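Local coordinates for clavulanic acid biosynthesis oligopeptide binding protein 2 (Streptomyces clavuligerus, PDB 2WOL) that probably binds oligopeptides as a family 5 extracellular solute-binding protein of the pathway that makes the beta-lactamase inhibitor clavulanic acid, at residues D119-V124 with D158-S163; D297-S302 with V542-A547; L351-L356 with L526-T531. All coordinates share one frame; numbering follows the deposited sequence. Where two conformers were deposited one is given.

Interaction 1: residues D119-V124 with D158-S163; sequences DVRHAV and DEPLRS
Pro160 sets the CB-CG edge of its ring over one face of the Arg121 guanidinium. Pro160 CB sits over the centre, 3.5 Å from Arg121 CZ, while Pro160 CG leans toward Arg121 NH2 at 3.7 Å. That face has little use for polar partners, since the N-H bonds all point outward in the plane, and a rigid, apolar proline suits it. The long arginine chain gets there by leaving the helix with CG anti to the backbone N (chi1 176°) and bending at its third torsion (chi3 71°). The guanidinium edge remains available for polar bonding, and NH1 donates to the carbonyl oxygen of Val164, just past the loop.

The helix is 117-127, and the loop enters the edge strand 164-166 of a four-stranded antiparallel sheet, in a lobe that probably corresponds to the additional domain of peptide-binding members of this family. One turn further along the helix, Val124 CG1 approaches Leu161 CD2 at 4.5 Å, a loose apolar touch. The end of Leu161 comes closer to the helix than its CB direction suggests. Leu144 packs against both Val124 and Leu161, so branched aliphatic groups suit this buried side, and the backbone N of Leu161 bonds to Gln125 OE1. On the loop's outer side, Arg162 NE and NH2 form a side-on salt bridge to one oxygen, Glu159 OE2, NH2 at 2.7 Å, and Arg149 pairs with Glu159 OE1.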
loop_
_atom_site.group_PDB
_atom_site.type_symbol
_atom_site.label_atom_id
_atom_site.label_comp_id
_atom_site.label_asym_id
_atom_site.label_seq_id
_atom_site.Cartn_x
_atom_site.Cartn_y
_atom_site.Cartn_z
ATOM N N ASP A 119 -22.631 12.209 7.027
ATOM C CA ASP A 119 -21.593 11.484 7.767
ATOM C C ASP A 119 -20.392 11.172 6.884
ATOM O O ASP A 119 -19.260 11.091 7.377
ATOM C CB ASP A 119 -22.147 10.174 8.329
ATOM C CG ASP A 119 -23.391 10.367 9.186
ATOM O OD1 ASP A 119 -23.673 11.507 9.625
ATOM O OD2 ASP A 119 -24.080 9.353 9.438
ATOM N N VAL A 120 -20.646 10.984 5.589
ATOM C CA VAL A 120 -19.574 10.750 4.628
ATOM C C VAL A 120 -18.830 12.059 4.389
ATOM O O VAL A 120 -17.597 12.083 4.384
ATOM C CB VAL A 120 -20.086 10.149 3.293
ATOM C CG1 VAL A 120 -18.926 9.948 2.316
ATOM C CG2 VAL A 120 -20.799 8.828 3.541
ATOM N N ARG A 121 -19.575 13.148 4.213
ATOM C CA ARG A 121 -18.942 14.455 4.116
ATOM C C ARG A 121 -18.129 14.746 5.371
ATOM O O ARG A 121 -17.001 15.237 5.280
ATOM C CB ARG A 121 -19.960 15.567 3.895
ATOM C CG ARG A 121 -19.321 16.949 3.880
ATOM C CD ARG A 121 -20.237 17.973 3.281
ATOM N NE ARG A 121 -21.357 18.268 4.162
ATOM C CZ ARG A 121 -22.368 19.055 3.824
ATOM N NH1 ARG A 121 -22.394 19.621 2.620
ATOM N NH2 ARG A 121 -23.349 19.274 4.690
ATOM N N HIS A 122 -18.699 14.449 6.537
ATOM C CA HIS A 122 -17.995 14.703 7.788
ATOM C C HIS A 122 -16.670 13.941 7.864
ATOM O O HIS A 122 -15.654 14.506 8.271
ATOM C CB HIS A 122 -18.856 14.411 9.019
ATOM C CG HIS A 122 -18.180 14.776 10.302
ATOM N ND1 HIS A 122 -17.971 16.086 10.679
ATOM C CD2 HIS A 122 -17.623 14.010 11.269
ATOM C CE1 HIS A 122 -17.329 16.110 11.833
ATOM N NE2 HIS A 122 -17.104 14.864 12.212
ATOM N N ALA A 123 -16.688 12.674 7.458
ATOM C CA ALA A 123 -15.476 11.856 7.418
ATOM C C ALA A 123 -14.398 12.490 6.538
ATOM O O ALA A 123 -13.233 12.584 6.942
ATOM C CB ALA A 123 -15.805 10.459 6.929
ATOM N N VAL A 124 -14.793 12.932 5.348
ATOM C CA VAL A 124 -13.870 13.579 4.421
ATOM C C VAL A 124 -13.356 14.904 5.005
ATOM O O VAL A 124 -12.170 15.223 4.902
ATOM C CB VAL A 124 -14.523 13.770 3.029
ATOM C CG1 VAL A 124 -13.639 14.594 2.120
ATOM C CG2 VAL A 124 -14.813 12.406 2.397
ATOM N N ASP A 158 -17.944 25.273 11.467
ATOM C CA ASP A 158 -19.092 24.395 11.247
ATOM C C ASP A 158 -19.687 24.565 9.850
ATOM O O ASP A 158 -20.663 23.900 9.498
ATOM C CB ASP A 158 -20.153 24.540 12.353
ATOM C CG ASP A 158 -20.657 25.963 12.518
ATOM O OD1 ASP A 158 -20.618 26.745 11.545
ATOM O OD2 ASP A 158 -21.100 26.294 13.642
ATOM N N GLU A 159 -19.089 25.448 9.053
ATOM C CA GLU A 159 -19.465 25.554 7.650
ATOM C C GLU A 159 -18.887 24.368 6.885
ATOM O O GLU A 159 -17.682 24.119 6.943
ATOM C CB GLU A 159 -18.980 26.862 7.038
ATOM C CG GLU A 159 -19.525 27.092 5.639
ATOM C CD GLU A 159 -18.945 28.313 4.965
ATOM O OE1 GLU A 159 -17.935 28.861 5.459
ATOM O OE2 GLU A 159 -19.505 28.726 3.926
ATOM N N PRO A 160 -19.749 23.609 6.189
ATOM C CA PRO A 160 -19.256 22.471 5.424
ATOM C C PRO A 160 -18.253 22.851 4.342
ATOM O O PRO A 160 -18.230 23.989 3.866
ATOM C CB PRO A 160 -20.527 21.906 4.780
ATOM C CG PRO A 160 -21.631 22.353 5.673
ATOM C CD PRO A 160 -21.216 23.725 6.105
ATOM N N LEU A 161 -17.419 21.882 3.978
ATOM C CA LEU A 161 -16.515 21.998 2.851
ATOM C C LEU A 161 -17.337 22.328 1.602
ATOM O O LEU A 161 -18.303 21.635 1.284
ATOM C CB LEU A 161 -15.767 20.672 2.697
ATOM C CG LEU A 161 -14.601 20.451 1.737
ATOM C CD1 LEU A 161 -13.512 21.494 1.870
ATOM C CD2 LEU A 161 -14.038 19.064 1.993
ATOM N N ARG A 162 -16.964 23.402 0.916
ATOM C CA ARG A 162 -17.785 23.931 -0.175
ATOM C C ARG A 162 -17.741 23.096 -1.443
ATOM O O ARG A 162 -18.595 23.238 -2.326
ATOM C CB ARG A 162 -17.406 25.374 -0.472
ATOM C CG ARG A 162 -17.856 26.309 0.612
ATOM C CD ARG A 162 -18.171 27.647 0.048
ATOM N NE ARG A 162 -18.680 28.534 1.083
ATOM C CZ ARG A 162 -18.653 29.855 0.991
ATOM N NH1 ARG A 162 -18.136 30.428 -0.086
ATOM N NH2 ARG A 162 -19.135 30.595 1.978
ATOM N N SER A 163 -16.746 22.222 -1.516
ATOM C CA SER A 163 -16.575 21.318 -2.641
ATOM C C SER A 163 -17.333 20.010 -2.436
ATOM O O SER A 163 -17.306 19.138 -3.301
ATOM C CB SER A 163 -15.091 21.025 -2.828
ATOM O OG SER A 163 -14.517 20.615 -1.600
#

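Interaction 2: residues D297-S302 with V542-A547; sequences DNPRTS and VYVHPA
Pro299 and Val544 bring the two backbones to 7.4 Å between their CA atoms, and the segments then run on in roughly the same direction to Ser302 and Ala547, whose CA atoms are 8.4 Å apart, with no direct hydrogen bond between them. Segment 297-302 leads into strand 303-309 of the large mixed sheet, whereas 542-547 carries the short, weakly bonded strand 544-545, paired with 550-551. Their meeting is consistent with the junction between lobes in the two-lobed periplasmic-binding-protein fold.

Val544 carries most of the contact. Its two methyls lie side by side across the CB-CG edge of the Pro299 ring: CG1 lies 3.9 Å from Pro299 CB, and CG2 lies 3.9 Å from Pro299 CG. With CG1 anti to the backbone N (chi1 -179°), both branches are presented to the proline, and a short beta-branched residue can set two methyls against that edge. Val544 CG2 also comes to 4.4 Å from Asp297 CB, so it meets the aliphatic root of the aspartate. The carboxylate is well supplied: OD2 takes a hydrogen bond from Tyr551 and a salt bridge from Arg535, and Gly20 N binds OD1, which probably stabilises its buried charge.

At Ser302 the chain changes direction before strand 303-309. His545 ND1 accepts from Ala547 N at 3.0 Å, nearly in the ring plane, linking the residues on either side of Pro546. The carbonyl oxygen of Pro546 accepts from a bridging water at 2.7 Å, and the same water lies 3.0 Å from Ser302 OG.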
loop_
_atom_site.group_PDB
_atom_site.type_symbol
_atom_site.label_atom_id
_atom_site.label_comp_id
_atom_site.label_asym_id
_atom_site.label_seq_id
_atom_site.Cartn_x
_atom_site.Cartn_y
_atom_site.Cartn_z
ATOM N N ASP A 297 0.915 -19.913 0.629
ATOM C CA ASP A 297 0.757 -19.090 -0.568
ATOM C C ASP A 297 1.948 -18.152 -0.701
ATOM O O ASP A 297 2.452 -17.639 0.297
ATOM C CB ASP A 297 -0.540 -18.282 -0.482
ATOM C CG ASP A 297 -1.768 -19.166 -0.459
ATOM O OD1 ASP A 297 -1.891 -20.025 -1.356
ATOM O OD2 ASP A 297 -2.612 -19.009 0.447
ATOM N N ASN A 298 2.392 -17.934 -1.938
ATOM C CA ASN A 298 3.584 -17.123 -2.209
ATOM C C ASN A 298 3.269 -15.987 -3.201
ATOM O O ASN A 298 3.806 -15.954 -4.308
ATOM C CB ASN A 298 4.707 -18.037 -2.730
ATOM C CG ASN A 298 6.078 -17.355 -2.791
ATOM O OD1 ASN A 298 6.342 -16.348 -2.125
ATOM N ND2 ASN A 298 6.965 -17.926 -3.595
ATOM N N PRO A 299 2.386 -15.049 -2.808
ATOM C CA PRO A 299 1.951 -14.016 -3.743
ATOM C C PRO A 299 2.953 -12.876 -3.882
ATOM O O PRO A 299 3.818 -12.696 -3.021
ATOM C CB PRO A 299 0.682 -13.477 -3.079
ATOM C CG PRO A 299 0.965 -13.606 -1.627
ATOM C CD PRO A 299 1.746 -14.890 -1.487
ATOM N N ARG A 300 2.816 -12.114 -4.964
ATOM C CA ARG A 300 3.435 -10.799 -5.062
ATOM C C ARG A 300 2.670 -9.876 -4.128
ATOM O O ARG A 300 1.447 -10.000 -3.999
ATOM C CB ARG A 300 3.336 -10.259 -6.484
ATOM C CG ARG A 300 4.218 -10.974 -7.487
ATOM C CD ARG A 300 3.722 -10.707 -8.892
ATOM N NE ARG A 300 4.660 -11.176 -9.906
ATOM C CZ ARG A 300 5.647 -10.445 -10.417
ATOM N NH1 ARG A 300 5.844 -9.199 -10.007
ATOM N NH2 ARG A 300 6.434 -10.967 -11.347
ATOM N N THR A 301 3.380 -8.954 -3.480
ATOM C CA THR A 301 2.749 -7.997 -2.563
ATOM C C THR A 301 2.385 -6.685 -3.258
ATOM O O THR A 301 1.705 -5.837 -2.668
ATOM C CB THR A 301 3.659 -7.659 -1.367
ATOM O OG1 THR A 301 4.851 -7.020 -1.839
ATOM C CG2 THR A 301 4.034 -8.908 -0.588
ATOM N N SER A 302 2.846 -6.531 -4.499
ATOM C CA SER A 302 2.726 -5.291 -5.284
ATOM C C SER A 302 3.697 -4.188 -4.848
ATOM O O SER A 302 3.686 -3.088 -5.406
ATOM C CB SER A 302 1.283 -4.774 -5.328
ATOM O OG SER A 302 0.476 -5.642 -6.105
ATOM N N VAL A 542 -10.300 -18.563 2.241
ATOM C CA VAL A 542 -9.001 -17.899 2.269
ATOM C C VAL A 542 -8.536 -17.572 0.856
ATOM O O VAL A 542 -8.462 -18.454 -0.003
ATOM C CB VAL A 542 -7.931 -18.757 2.977
ATOM C CG1 VAL A 542 -6.598 -18.013 3.019
ATOM C CG2 VAL A 542 -8.369 -19.112 4.384
ATOM N N TYR A 543 -8.214 -16.306 0.618
ATOM C CA TYR A 543 -7.634 -15.905 -0.662
ATOM C C TYR A 543 -6.822 -14.634 -0.476
ATOM O O TYR A 543 -7.150 -13.797 0.372
ATOM C CB TYR A 543 -8.714 -15.704 -1.742
ATOM C CG TYR A 543 -9.546 -14.447 -1.585
ATOM C CD1 TYR A 543 -9.231 -13.288 -2.297
ATOM C CD2 TYR A 543 -10.646 -14.418 -0.729
ATOM C CE1 TYR A 543 -9.990 -12.125 -2.160
ATOM C CE2 TYR A 543 -11.412 -13.258 -0.578
ATOM C CZ TYR A 543 -11.076 -12.119 -1.301
ATOM O OH TYR A 543 -11.824 -10.968 -1.163
ATOM N N VAL A 544 -5.759 -14.504 -1.264
ATOM C CA VAL A 544 -4.972 -13.283 -1.283
ATOM C C VAL A 544 -5.759 -12.231 -2.052
ATOM O O VAL A 544 -6.086 -12.425 -3.227
ATOM C CB VAL A 544 -3.589 -13.505 -1.939
ATOM C CG1 VAL A 544 -2.778 -12.219 -1.928
ATOM C CG2 VAL A 544 -2.824 -14.608 -1.216
ATOM N N HIS A 545 -6.089 -11.129 -1.385
ATOM C CA HIS A 545 -6.794 -10.066 -2.076
ATOM C C HIS A 545 -5.819 -9.306 -2.972
ATOM O O HIS A 545 -4.805 -8.802 -2.486
ATOM C CB HIS A 545 -7.497 -9.102 -1.127
ATOM C CG HIS A 545 -8.543 -8.289 -1.815
ATOM N ND1 HIS A 545 -8.233 -7.334 -2.760
ATOM C CD2 HIS A 545 -9.895 -8.343 -1.760
ATOM C CE1 HIS A 545 -9.351 -6.816 -3.238
ATOM N NE2 HIS A 545 -10.373 -7.411 -2.648
ATOM N N PRO A 546 -6.122 -9.223 -4.282
ATOM C CA PRO A 546 -5.173 -8.599 -5.209
ATOM C C PRO A 546 -4.891 -7.115 -4.943
ATOM O O PRO A 546 -3.845 -6.613 -5.349
ATOM C CB PRO A 546 -5.836 -8.785 -6.580
ATOM C CG PRO A 546 -7.271 -8.993 -6.295
ATOM C CD PRO A 546 -7.335 -9.701 -4.972
ATOM N N ALA A 547 -5.808 -6.424 -4.272
ATOM C CA ALA A 547 -5.598 -5.015 -3.937
ATOM C C ALA A 547 -4.704 -4.812 -2.710
ATOM O O ALA A 547 -4.256 -3.692 -2.449
ATOM C CB ALA A 547 -6.936 -4.300 -3.754
HETATM O O HOH W 1 -2.219 -4.434 -5.521
#

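Interaction 3: residues L351-L356 with L526-T531; sequences LFPPTL and LVHDKT
His528 pushes a buried imidazole against the backbone of the loop 351-356, where ND1 is covered and has no partner in the model. Pro353 CA, a backbone carbon, lies over one face of the ring, 4.0 Å from the ring centroid of His528 and 24° off the normal, a CH-pi contact displaced toward the rim. Proline CA is a reasonable partner, because its C-H is polarised by the neighbouring nitrogen and carbonyl. The His528 side chain reaches across because CG is anti to its own carbonyl carbon (chi1 -70°), carrying the ring away from the strand and into the loop. Phe352 O lies 3.1 Å from His528 NE2, approaching obliquely. A flat ring suits the place because it offers a face to the CA of Pro353 and polar atoms to the backbone around it.

Pro354 adds its CD at 4.3 Å from His528 CD2. The two prolines stiffen the loop, which closes as a type I beta turn from Pro353 to Leu356, bonded from Leu356 N to Pro353 O at 3.2 Å.

Strand 523-534 carries a classic beta bulge just before His528, where two residues, Leu526 and Val527, stand against the single His305; the backbone of His528 bonds to that of Asp346. Leu304 and Arg300 touch the histidine from neighbouring strands, Glu514 of helix 503-520 accepts from the backbone N of Leu351 and Phe352, and Leu464 of helix 460-468 packs on both their side chains.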
loop_
_atom_site.group_PDB
_atom_site.type_symbol
_atom_site.label_atom_id
_atom_site.label_comp_id
_atom_site.label_asym_id
_atom_site.label_seq_id
_atom_site.Cartn_x
_atom_site.Cartn_y
_atom_site.Cartn_z
ATOM N N LEU A 351 9.139 -0.407 -13.340
ATOM C CA LEU A 351 8.543 0.034 -12.080
ATOM C C LEU A 351 7.179 -0.584 -11.760
ATOM O O LEU A 351 6.986 -1.115 -10.667
ATOM C CB LEU A 351 8.468 1.567 -12.033
ATOM C CG LEU A 351 9.775 2.314 -12.343
ATOM C CD1 LEU A 351 9.521 3.794 -12.551
ATOM C CD2 LEU A 351 10.816 2.110 -11.249
ATOM N N PHE A 352 6.243 -0.515 -12.707
ATOM C CA PHE A 352 4.874 -1.000 -12.477
ATOM C C PHE A 352 4.825 -2.483 -12.126
ATOM O O PHE A 352 5.467 -3.299 -12.792
ATOM C CB PHE A 352 3.996 -0.798 -13.718
ATOM C CG PHE A 352 3.652 0.638 -14.019
ATOM C CD1 PHE A 352 3.803 1.135 -15.311
ATOM C CD2 PHE A 352 3.154 1.486 -13.028
ATOM C CE1 PHE A 352 3.477 2.456 -15.614
ATOM C CE2 PHE A 352 2.826 2.809 -13.327
ATOM C CZ PHE A 352 2.991 3.289 -14.621
ATOM N N PRO A 353 4.057 -2.841 -11.080
ATOM C CA PRO A 353 3.720 -4.249 -10.852
ATOM C C PRO A 353 2.828 -4.779 -11.981
ATOM O O PRO A 353 2.103 -3.998 -12.602
ATOM C CB PRO A 353 2.934 -4.217 -9.533
ATOM C CG PRO A 353 3.243 -2.902 -8.915
ATOM C CD PRO A 353 3.477 -1.963 -10.052
ATOM N N PRO A 354 2.879 -6.099 -12.254
ATOM C CA PRO A 354 2.050 -6.699 -13.308
ATOM C C PRO A 354 0.531 -6.652 -13.076
ATOM O O PRO A 354 -0.232 -7.025 -13.974
ATOM C CB PRO A 354 2.544 -8.150 -13.366
ATOM C CG PRO A 354 3.159 -8.399 -12.044
ATOM C CD PRO A 354 3.758 -7.097 -11.614
ATOM N N THR A 355 0.098 -6.200 -11.900
ATOM C CA THR A 355 -1.332 -6.029 -11.613
ATOM C C THR A 355 -1.918 -4.833 -12.350
ATOM O O THR A 355 -3.132 -4.752 -12.554
ATOM C CB THR A 355 -1.610 -5.835 -10.104
ATOM O OG1 THR A 355 -0.664 -4.910 -9.551
ATOM C CG2 THR A 355 -1.538 -7.160 -9.359
ATOM N N LEU A 356 -1.054 -3.901 -12.739
ATOM C CA LEU A 356 -1.504 -2.663 -13.366
ATOM C C LEU A 356 -1.531 -2.773 -14.886
ATOM O O LEU A 356 -0.610 -3.337 -15.481
ATOM C CB LEU A 356 -0.631 -1.486 -12.925
ATOM C CG LEU A 356 -0.493 -1.254 -11.417
ATOM C CD1 LEU A 356 0.378 -0.041 -11.169
ATOM C CD2 LEU A 356 -1.849 -1.087 -10.737
ATOM N N LEU A 526 14.759 -3.027 -8.556
ATOM C CA LEU A 526 15.443 -4.264 -8.173
ATOM C C LEU A 526 14.521 -5.470 -8.304
ATOM O O LEU A 526 14.691 -6.295 -9.206
ATOM C CB LEU A 526 16.025 -4.162 -6.759
ATOM C CG LEU A 526 17.024 -3.023 -6.516
ATOM C CD1 LEU A 526 17.498 -3.025 -5.074
ATOM C CD2 LEU A 526 18.211 -3.120 -7.465
ATOM N N VAL A 527 13.547 -5.564 -7.405
ATOM C CA VAL A 527 12.574 -6.654 -7.443
ATOM C C VAL A 527 11.186 -6.164 -7.079
ATOM O O VAL A 527 11.044 -5.174 -6.358
ATOM C CB VAL A 527 12.950 -7.830 -6.481
ATOM C CG1 VAL A 527 14.273 -8.484 -6.886
ATOM C CG2 VAL A 527 12.988 -7.376 -5.017
ATOM N N HIS A 528 10.173 -6.852 -7.599
ATOM C CA HIS A 528 8.833 -6.762 -7.037
ATOM C C HIS A 528 8.752 -7.800 -5.928
ATOM O O HIS A 528 8.999 -8.998 -6.150
ATOM C CB HIS A 528 7.760 -7.008 -8.093
ATOM C CG HIS A 528 7.642 -5.908 -9.099
ATOM N ND1 HIS A 528 7.356 -4.605 -8.753
ATOM C CD2 HIS A 528 7.758 -5.922 -10.447
ATOM C CE1 HIS A 528 7.311 -3.861 -9.844
ATOM N NE2 HIS A 528 7.546 -4.639 -10.886
ATOM N N ASP A 529 8.425 -7.329 -4.731
ATOM C CA ASP A 529 8.453 -8.160 -3.534
ATOM C C ASP A 529 7.415 -9.281 -3.573
ATOM O O ASP A 529 6.340 -9.144 -4.169
ATOM C CB ASP A 529 8.338 -7.315 -2.261
ATOM C CG ASP A 529 9.644 -6.612 -1.909
ATOM O OD1 ASP A 529 10.714 -7.263 -1.957
ATOM O OD2 ASP A 529 9.604 -5.408 -1.582
ATOM N N LYS A 530 7.783 -10.402 -2.962
ATOM C CA LYS A 530 6.878 -11.519 -2.745
ATOM C C LYS A 530 6.918 -11.881 -1.271
ATOM O O LYS A 530 7.819 -11.463 -0.541
ATOM C CB LYS A 530 7.268 -12.714 -3.615
ATOM C CG LYS A 530 6.966 -12.500 -5.096
ATOM C CD LYS A 530 7.443 -13.647 -5.973
ATOM C CE LYS A 530 6.600 -14.903 -5.789
ATOM N NZ LYS A 530 6.981 -15.959 -6.764
ATOM N N THR A 531 5.932 -12.646 -0.827
ATOM C CA THR A 531 5.842 -13.000 0.578
ATOM C C THR A 531 5.287 -14.411 0.712
ATOM O O THR A 531 4.708 -14.940 -0.236
ATOM C CB THR A 531 4.959 -11.989 1.349
ATOM O OG1 THR A 531 5.183 -12.123 2.757
ATOM C CG2 THR A 531 3.477 -12.189 1.036
#

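In the fold
Interactions 2 and 3 are buried neighbours, their centres 12 Å apart, sharing a seam: 297-302 lies beside strand 523-534, with probable backbone hydrogen bonds from Thr301 N to Asp529 O and from Thr531 N to Pro299 O. Interaction 1, partly buried, lies 35 and 37 Å from them between centres, on the other side of the chain's centre. All three use proline, but differently: in 1 its ring edge covers a guanidinium, in 2 it meets valine methyls, with a water bridge at the far end, and in 3 its CA lies over an imidazole. Helix meets loop in 1; 3 sets a loop on the large mixed sheet, and 2 joins the chain beside that sheet to the small 544-545/550-551 pair.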